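Local coordinates for protein Asp/Glu-specific dipeptidyl-peptidase (Flavobacterium psychrophilum, PDB 5JXF) that removes dipeptides from the N-terminus of oligopeptides as a serine peptidase of family S46, with strict specificity for Asp or Glu at the P1 position, at residues Ala308-Arg313 and Asp406-Val411; Tyr401-Arg405 and Asn545-Tyr550; Glu481-Ile485 and Ser537-Asn541. All coordinates share one frame; numbering follows the deposited sequence.

Contact 1. Residues Ala308-Arg313 and Asp406-Val411; sequences AKIEIR and DYFNEV
Arg-313 and Glu-410 form a salt bridge between two helices. The arginine grips the carboxylate side-on, with NE and NH2. Arg-313 NH2 lies 3.2 Å from Glu-410 OE2, which accepts through its syn lone pair and lies in the guanidinium plane. Arg-313 NE lies 3.1 Å from Glu-410 OE1, but OE1 is tilted out of the guanidinium plane, and the guanidinium and carboxylate planes are 40° apart. Glu-410 reaches the arginine through a bend at chi2 (-72°). NH1 bonds to the carbonyl oxygen of Val-341, so a leucine in place of Arg-313 would probably cost the buried Glu-410 carboxylate its charge partner and lose the bond to Val-341 as well.

The apolar packing centres on Ile-312. Its CD1 sits 3.3 Å from Tyr-407 CD1 and also meets Glu-410 CB. Its CG2 touches Val-411 CG2 at 3.9 Å. Ala-308 CB packs against Tyr-407 CE2 at 3.8 Å. The Lys-309 chain crosses Glu-410 at about a right angle, CG to CG, and its amine makes a cation-pi contact with Trp-348.

The short axes run 9.9 Å apart at -27°. This is near-parallel packing of helices 295-325 and 386-415 in the largely helical part of this S46 peptidase.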
loop_
_atom_site.group_PDB
_atom_site.type_symbol
_atom_site.label_atom_id
_atom_site.label_comp_id
_atom_site.label_asym_id
_atom_site.label_seq_id
_atom_site.Cartn_x
_atom_site.Cartn_y
_atom_site.Cartn_z
ATOM N N ALA A 308 9.802 -1.215 22.906
ATOM C CA ALA A 308 10.858 -2.126 23.335
ATOM C C ALA A 308 10.740 -3.497 22.655
ATOM O O ALA A 308 11.652 -3.927 21.942
ATOM C CB ALA A 308 10.839 -2.283 24.860
ATOM N N LYS A 309 9.604 -4.162 22.869
ATOM C CA LYS A 309 9.348 -5.499 22.327
ATOM C C LYS A 309 9.363 -5.533 20.795
ATOM O O LYS A 309 9.811 -6.509 20.192
ATOM C CB LYS A 309 8.007 -6.023 22.844
ATOM C CG LYS A 309 8.003 -6.337 24.332
ATOM C CD LYS A 309 6.773 -7.134 24.721
ATOM C CE LYS A 309 5.514 -6.291 24.600
ATOM N NZ LYS A 309 4.307 -7.027 25.093
ATOM N N ILE A 310 8.867 -4.474 20.170
ATOM C CA ILE A 310 8.930 -4.354 18.722
ATOM C C ILE A 310 10.382 -4.360 18.215
ATOM O O ILE A 310 10.748 -5.160 17.342
ATOM C CB ILE A 310 8.212 -3.076 18.253
ATOM C CG1 ILE A 310 6.697 -3.276 18.371
ATOM C CG2 ILE A 310 8.601 -2.736 16.821
ATOM C CD1 ILE A 310 5.903 -1.988 18.324
ATOM N N GLU A 311 11.208 -3.491 18.780
ATOM C CA GLU A 311 12.616 -3.408 18.381
ATOM C C GLU A 311 13.345 -4.732 18.595
ATOM O O GLU A 311 14.144 -5.153 17.757
ATOM C CB GLU A 311 13.331 -2.289 19.149
ATOM C CG GLU A 311 13.848 -1.176 18.261
ATOM C CD GLU A 311 14.714 -0.172 19.015
ATOM O OE1 GLU A 311 15.905 -0.468 19.255
ATOM O OE2 GLU A 311 14.209 0.917 19.364
ATOM N N ILE A 312 13.054 -5.397 19.711
ATOM C CA ILE A 312 13.700 -6.673 20.006
ATOM C C ILE A 312 13.313 -7.753 19.002
ATOM O O ILE A 312 14.186 -8.431 18.472
ATOM C CB ILE A 312 13.373 -7.170 21.419
ATOM C CG1 ILE A 312 13.922 -6.201 22.456
ATOM C CG2 ILE A 312 13.966 -8.560 21.651
ATOM C CD1 ILE A 312 13.596 -6.637 23.862
ATOM N N ARG A 313 12.020 -7.919 18.736
ATOM C CA ARG A 313 11.570 -8.952 17.798
ATOM C C ARG A 313 12.026 -8.669 16.358
ATOM O O ARG A 313 12.320 -9.591 15.594
ATOM C CB ARG A 313 10.043 -9.097 17.842
ATOM C CG ARG A 313 9.540 -9.761 19.129
ATOM C CD ARG A 313 8.041 -10.026 19.133
ATOM N NE ARG A 313 7.638 -10.678 20.381
ATOM C CZ ARG A 313 6.780 -11.692 20.461
ATOM N NH1 ARG A 313 6.215 -12.175 19.355
ATOM N NH2 ARG A 313 6.475 -12.219 21.649
ATOM N N ASP A 406 10.458 -6.621 30.222
ATOM C CA ASP A 406 10.180 -6.934 28.822
ATOM C C ASP A 406 11.447 -7.345 28.097
ATOM O O ASP A 406 11.460 -8.319 27.346
ATOM C CB ASP A 406 9.538 -5.742 28.119
ATOM C CG ASP A 406 8.068 -5.597 28.445
ATOM O OD1 ASP A 406 7.448 -6.592 28.887
ATOM O OD2 ASP A 406 7.533 -4.486 28.246
ATOM N N TYR A 407 12.515 -6.597 28.346
ATOM C CA TYR A 407 13.810 -6.919 27.772
ATOM C C TYR A 407 14.294 -8.288 28.250
ATOM O O TYR A 407 14.882 -9.036 27.476
ATOM C CB TYR A 407 14.843 -5.828 28.104
ATOM C CG TYR A 407 14.788 -4.620 27.187
ATOM C CD1 TYR A 407 15.356 -4.666 25.915
ATOM C CD2 TYR A 407 14.176 -3.438 27.587
ATOM C CE1 TYR A 407 15.301 -3.584 25.060
ATOM C CE2 TYR A 407 14.125 -2.337 26.732
ATOM C CZ TYR A 407 14.691 -2.423 25.472
ATOM O OH TYR A 407 14.644 -1.352 24.614
ATOM N N PHE A 408 14.035 -8.637 29.508
ATOM C CA PHE A 408 14.469 -9.951 29.996
ATOM C C PHE A 408 13.661 -11.105 29.386
ATOM O O PHE A 408 14.240 -12.055 28.853
ATOM C CB PHE A 408 14.399 -10.029 31.521
ATOM C CG PHE A 408 14.808 -11.366 32.062
ATOM C CD1 PHE A 408 16.146 -11.673 32.240
ATOM C CD2 PHE A 408 13.853 -12.331 32.373
ATOM C CE1 PHE A 408 16.529 -12.914 32.732
ATOM C CE2 PHE A 408 14.228 -13.570 32.857
ATOM C CZ PHE A 408 15.570 -13.860 33.035
ATOM N N ASN A 409 12.335 -11.044 29.479
ATOM C CA ASN A 409 11.488 -12.046 28.832
ATOM C C ASN A 409 11.750 -12.201 27.325
ATOM O O ASN A 409 11.763 -13.322 26.806
ATOM C CB ASN A 409 10.003 -11.715 29.014
ATOM C CG ASN A 409 9.579 -11.696 30.450
ATOM O OD1 ASN A 409 10.131 -12.410 31.289
ATOM N ND2 ASN A 409 8.571 -10.884 30.748
ATOM N N GLU A 410 11.935 -11.085 26.621
ATOM C CA GLU A 410 12.028 -11.157 25.163
ATOM C C GLU A 410 13.379 -11.703 24.738
ATOM O O GLU A 410 13.477 -12.430 23.754
ATOM C CB GLU A 410 11.777 -9.787 24.516
ATOM C CG GLU A 410 10.300 -9.398 24.443
ATOM C CD GLU A 410 9.502 -10.199 23.408
ATOM O OE1 GLU A 410 10.035 -10.497 22.315
ATOM O OE2 GLU A 410 8.331 -10.533 23.688
ATOM N N VAL A 411 14.415 -11.382 25.499
ATOM C CA VAL A 411 15.766 -11.691 25.058
ATOM C C VAL A 411 16.257 -13.022 25.611
ATOM O O VAL A 411 16.882 -13.809 24.897
ATOM C CB VAL A 411 16.741 -10.567 25.446
ATOM C CG1 VAL A 411 18.182 -11.010 25.254
ATOM C CG2 VAL A 411 16.444 -9.312 24.621
#

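Contact 2. Residues Tyr401-Arg405 and Asn545-Tyr550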
loop_
_atom_site.group_PDB
_atom_site.type_symbol
_atom_site.label_atom_id
_atom_site.label_comp_id
_atom_site.label_asym_id
_atom_site.label_seq_id
_atom_site.Cartn_x
_atom_site.Cartn_y
_atom_site.Cartn_z
ATOM N N TYR A 401 10.838 -1.026 35.691
ATOM C CA TYR A 401 10.872 -2.460 35.937
ATOM C C TYR A 401 10.170 -3.192 34.808
ATOM O O TYR A 401 10.711 -4.148 34.258
ATOM C CB TYR A 401 10.230 -2.791 37.282
ATOM C CG TYR A 401 10.867 -2.041 38.418
ATOM C CD1 TYR A 401 12.003 -2.530 39.048
ATOM C CD2 TYR A 401 10.358 -0.820 38.835
ATOM C CE1 TYR A 401 12.598 -1.836 40.077
ATOM C CE2 TYR A 401 10.948 -0.116 39.862
ATOM C CZ TYR A 401 12.068 -0.627 40.479
ATOM O OH TYR A 401 12.657 0.076 41.506
ATOM N N ALA A 402 8.974 -2.723 34.457
ATOM C CA ALA A 402 8.176 -3.332 33.393
ATOM C C ALA A 402 8.956 -3.394 32.086
ATOM O O ALA A 402 8.980 -4.419 31.405
ATOM C CB ALA A 402 6.883 -2.558 33.200
ATOM N N VAL A 403 9.603 -2.287 31.748
ATOM C CA VAL A 403 10.459 -2.235 30.579
ATOM C C VAL A 403 11.605 -3.242 30.679
ATOM O O VAL A 403 11.790 -4.067 29.789
ATOM C CB VAL A 403 11.032 -0.818 30.386
ATOM C CG1 VAL A 403 12.257 -0.851 29.490
ATOM C CG2 VAL A 403 9.962 0.102 29.824
ATOM N N SER A 404 12.362 -3.171 31.771
ATOM C CA SER A 404 13.507 -4.051 31.988
ATOM C C SER A 404 13.046 -5.518 31.999
ATOM O O SER A 404 13.750 -6.422 31.539
ATOM C CB SER A 404 14.212 -3.680 33.300
ATOM O OG SER A 404 15.471 -4.316 33.429
ATOM N N ARG A 405 11.843 -5.745 32.513
ATOM C CA ARG A 405 11.247 -7.066 32.476
ATOM C C ARG A 405 11.015 -7.515 31.032
ATOM O O ARG A 405 11.332 -8.649 30.664
ATOM C CB ARG A 405 9.932 -7.069 33.244
ATOM C CG ARG A 405 9.341 -8.428 33.433
ATOM C CD ARG A 405 8.045 -8.317 34.195
ATOM N NE ARG A 405 7.298 -9.571 34.186
ATOM C CZ ARG A 405 6.391 -9.898 33.276
ATOM N NH1 ARG A 405 6.110 -9.061 32.283
ATOM N NH2 ARG A 405 5.763 -11.066 33.364
ATOM N N ASN A 545 16.631 -8.199 41.479
ATOM C CA ASN A 545 16.728 -6.741 41.411
ATOM C C ASN A 545 15.673 -6.049 40.552
ATOM O O ASN A 545 15.698 -4.827 40.401
ATOM C CB ASN A 545 18.116 -6.345 40.910
ATOM C CG ASN A 545 19.223 -6.994 41.711
ATOM O OD1 ASN A 545 19.037 -7.331 42.883
ATOM N ND2 ASN A 545 20.383 -7.172 41.086
ATOM N N ILE A 546 14.756 -6.821 39.978
ATOM C CA ILE A 546 13.681 -6.252 39.167
ATOM C C ILE A 546 12.349 -6.897 39.526
ATOM O O ILE A 546 11.373 -6.214 39.851
ATOM C CB ILE A 546 13.940 -6.442 37.656
ATOM C CG1 ILE A 546 15.387 -6.084 37.311
ATOM C CG2 ILE A 546 12.960 -5.615 36.840
ATOM C CD1 ILE A 546 15.743 -6.281 35.870
ATOM N N ALA A 547 12.334 -8.225 39.473
ATOM C CA ALA A 547 11.134 -9.023 39.732
ATOM C C ALA A 547 10.446 -8.763 41.082
ATOM O O ALA A 547 9.220 -8.656 41.114
ATOM C CB ALA A 547 11.465 -10.509 39.604
ATOM N N PRO A 548 11.211 -8.679 42.197
ATOM C CA PRO A 548 10.504 -8.420 43.458
ATOM C C PRO A 548 9.653 -7.152 43.405
ATOM O O PRO A 548 8.457 -7.199 43.696
ATOM C CB PRO A 548 11.643 -8.266 44.480
ATOM C CG PRO A 548 12.775 -9.027 43.902
ATOM C CD PRO A 548 12.664 -8.835 42.414
ATOM N N ARG A 549 10.262 -6.039 43.008
ATOM C CA ARG A 549 9.559 -4.766 42.997
ATOM C C ARG A 549 8.394 -4.764 41.997
ATOM O O ARG A 549 7.275 -4.387 42.357
ATOM C CB ARG A 549 10.532 -3.631 42.693
ATOM C CG ARG A 549 9.872 -2.274 42.663
ATOM C CD ARG A 549 9.770 -1.682 44.075
ATOM N NE ARG A 549 9.635 -0.228 44.032
ATOM C CZ ARG A 549 8.626 0.442 44.575
ATOM N NH1 ARG A 549 7.659 -0.212 45.201
ATOM N NH2 ARG A 549 8.578 1.763 44.479
ATOM N N TYR A 550 8.653 -5.194 40.761
ATOM C CA TYR A 550 7.604 -5.285 39.737
ATOM C C TYR A 550 6.366 -6.053 40.214
ATOM O O TYR A 550 5.235 -5.615 40.001
ATOM C CB TYR A 550 8.145 -5.948 38.468
ATOM C CG TYR A 550 7.090 -6.171 37.389
ATOM C CD1 TYR A 550 6.824 -5.194 36.444
ATOM C CD2 TYR A 550 6.352 -7.362 37.325
ATOM C CE1 TYR A 550 5.866 -5.390 35.456
ATOM C CE2 TYR A 550 5.384 -7.557 36.355
ATOM C CZ TYR A 550 5.151 -6.569 35.418
ATOM O OH TYR A 550 4.200 -6.750 34.437
#
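Tyr-401 and Tyr-550 each receive an arginine chain over a ring face where helix 386-415 meets the start of helix 547-571. The site belongs to the helical part of the S46 peptidase fold. Ile-546 is the N-cap residue of the second helix.

Two CH-pi contacts lead. Arg-405 CD stands 3.5 Å from the centroid of the Tyr-550 ring, nearly over the ring centre. The extended Arg-405 chain then carries its guanidinium on toward the hydroxyl end of that ring, with the guanidinium and ring planes 3° apart. Arg-549 CG lies 3.7 Å from the centroid of the Tyr-401 ring but is offset toward the rim. Here the Tyr-401 ring and the Arg-549 guanidinium are steep to each other, their planes 76° apart. A turn at chi2 (85°) bends the Arg-549 chain, and its NH1 forms a salt bridge with Glu-552.

Apolar contacts fill in between. Tyr-401 CB meets Tyr-550 CB at 4.0 Å. Ala-402 CB packs on Tyr-550 CE1 at 3.8 Å. The branches of Ile-546 divide: CG2 lies at the edge of the Tyr-401 ring, in its plane, while CD1 reaches Ser-404. Phe-482 also packs on Ser-404 and Ile-546.

No hydrogen bond joins the two segments. Ile-546 CG2 comes to 3.7 Å from the backbone oxygen Tyr-401 O.

Contact 3. Residues Glu481-Ile485 and Ser537-Asn541; sequences EFLPI and SLADN
Phe-482 and Pro-484 lie on a chain that leaves a 3-10 turn at 481-482 and passes along helix 530-545, with the CA atoms of Pro-484 and Asn-541 5.9 Å apart. Here the loop that follows helix 460-477 packs on helix 530-545, in the helical part of the S46 peptidase fold.

Asn-541 does the polar work. Its ND2 donates to the backbone oxygen Phe-482 O at 3.1 Å, and the N-H...O angle is 167°. The oxygen is met nearly end-on along its carbonyl bond and lies close to the amide plane of the asparagine. CG of Asn-541 stands anti to the backbone N (chi1 173°), which carries the amide out to the loop.

The proline ring packs between two helix residues, Leu-538 and Asn-541, about one turn apart. Pro-484 CB touches Asn-541 CG at 3.5 Å, and the two side chains cross at about a right angle. The same Pro-484 CB lies 3.7 Å from Asn-541 ND2, the nitrogen that donates to the loop. Pro-484 CG meets Leu-538 CD2 at 3.6 Å. Leu-538 also touches Val-412 of helix 386-415.

At the more exposed end, Ser-537 OG bonds to the carbonyl oxygen of Phe-534, within its own helix. The methyl Ile-485 CG2 rests against that hydroxyl, 3.3 Å from Ser-537 OG.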
loop_
_atom_site.group_PDB
_atom_site.type_symbol
_atom_site.label_atom_id
_atom_site.label_comp_id
_atom_site.label_asym_id
_atom_site.label_seq_id
_atom_site.Cartn_x
_atom_site.Cartn_y
_atom_site.Cartn_z
ATOM N N GLU A 481 19.940 1.439 35.008
ATOM C CA GLU A 481 20.003 1.302 36.468
ATOM C C GLU A 481 19.662 -0.108 36.974
ATOM O O GLU A 481 19.735 -0.367 38.177
ATOM C CB GLU A 481 19.077 2.324 37.148
ATOM C CG GLU A 481 17.614 2.250 36.734
ATOM C CD GLU A 481 17.314 2.985 35.430
ATOM O OE1 GLU A 481 18.267 3.383 34.718
ATOM O OE2 GLU A 481 16.118 3.156 35.112
ATOM N N PHE A 482 19.295 -1.015 36.071
ATOM C CA PHE A 482 19.026 -2.403 36.456
ATOM C C PHE A 482 19.787 -3.396 35.567
ATOM O O PHE A 482 19.549 -4.607 35.635
ATOM C CB PHE A 482 17.525 -2.721 36.388
ATOM C CG PHE A 482 16.645 -1.760 37.144
ATOM C CD1 PHE A 482 16.648 -1.722 38.531
ATOM C CD2 PHE A 482 15.781 -0.912 36.458
ATOM C CE1 PHE A 482 15.823 -0.841 39.219
ATOM C CE2 PHE A 482 14.954 -0.031 37.137
ATOM C CZ PHE A 482 14.976 0.004 38.520
ATOM N N LEU A 483 20.681 -2.882 34.723
ATOM C CA LEU A 483 21.483 -3.716 33.832
ATOM C C LEU A 483 22.291 -4.708 34.663
ATOM O O LEU A 483 22.720 -4.367 35.760
ATOM C CB LEU A 483 22.428 -2.847 33.007
ATOM C CG LEU A 483 22.132 -2.481 31.554
ATOM C CD1 LEU A 483 23.312 -1.704 30.979
ATOM C CD2 LEU A 483 21.800 -3.693 30.690
ATOM N N PRO A 484 22.509 -5.932 34.162
ATOM C CA PRO A 484 23.357 -6.866 34.904
ATOM C C PRO A 484 24.855 -6.710 34.598
ATOM O O PRO A 484 25.388 -5.600 34.607
ATOM C CB PRO A 484 22.839 -8.230 34.444
ATOM C CG PRO A 484 22.276 -7.983 33.071
ATOM C CD PRO A 484 22.071 -6.505 32.884
ATOM N N ILE A 485 25.519 -7.831 34.335
ATOM C CA ILE A 485 26.947 -7.857 34.057
ATOM C C ILE A 485 27.226 -7.232 32.691
ATOM O O ILE A 485 28.358 -6.839 32.406
ATOM C CB ILE A 485 27.482 -9.314 34.115
ATOM C CG1 ILE A 485 29.018 -9.354 34.149
ATOM C CG2 ILE A 485 26.888 -10.156 32.981
ATOM C CD1 ILE A 485 29.578 -10.466 35.033
ATOM N N SER A 537 23.848 -14.890 35.336
ATOM C CA SER A 537 24.118 -13.482 35.626
ATOM C C SER A 537 22.922 -12.601 35.282
ATOM O O SER A 537 22.658 -11.614 35.963
ATOM C CB SER A 537 25.355 -12.992 34.866
ATOM O OG SER A 537 25.122 -12.942 33.469
ATOM N N LEU A 538 22.198 -12.966 34.228
ATOM C CA LEU A 538 21.044 -12.190 33.801
ATOM C C LEU A 538 19.815 -12.558 34.628
ATOM O O LEU A 538 18.981 -11.703 34.943
ATOM C CB LEU A 538 20.765 -12.417 32.312
ATOM C CG LEU A 538 21.960 -12.432 31.355
ATOM C CD1 LEU A 538 21.518 -12.919 29.987
ATOM C CD2 LEU A 538 22.612 -11.063 31.253
ATOM N N ALA A 539 19.713 -13.837 34.978
ATOM C CA ALA A 539 18.533 -14.357 35.667
ATOM C C ALA A 539 18.431 -13.892 37.124
ATOM O O ALA A 539 17.430 -13.290 37.516
ATOM C CB ALA A 539 18.515 -15.885 35.599
ATOM N N ASP A 540 19.448 -14.163 37.934
ATOM C CA ASP A 540 19.337 -13.769 39.335
ATOM C C ASP A 540 19.423 -12.246 39.467
ATOM O O ASP A 540 18.955 -11.685 40.454
ATOM C CB ASP A 540 20.379 -14.480 40.214
ATOM C CG ASP A 540 21.768 -14.461 39.628
ATOM O OD1 ASP A 540 22.213 -13.391 39.164
ATOM O OD2 ASP A 540 22.420 -15.527 39.636
ATOM N N ASN A 541 19.978 -11.577 38.457
ATOM C CA ASN A 541 19.895 -10.122 38.400
ATOM C C ASN A 541 18.447 -9.676 38.239
ATOM O O ASN A 541 18.007 -8.715 38.870
ATOM C CB ASN A 541 20.740 -9.560 37.258
ATOM C CG ASN A 541 20.539 -8.069 37.066
ATOM O OD1 ASN A 541 21.190 -7.255 37.717
ATOM N ND2 ASN A 541 19.632 -7.706 36.167
#

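Overall arrangement
Contacts 1 and 2 share helix 386-415, whose adjoining segments 401-405 and 406-411 face different partners. Contact 1 is the buried one and joins that helix to helix 295-325, with a charged pair beside an apolar core of aliphatic groups and one tyrosine ring. Contact 2 is partly buried and relies on arginine chains over tyrosine rings. Contact 3 lies at the surface, where a loop is held by one side-chain-to-backbone hydrogen bond and a proline. It is nested within the chain span closed by contact 2. Phe-482 links these two, with its CZ 3.4 Å from Tyr-401 CE1. Phe-408 of 406-411 packs on 537-541, so contacts 1 and 3 also touch.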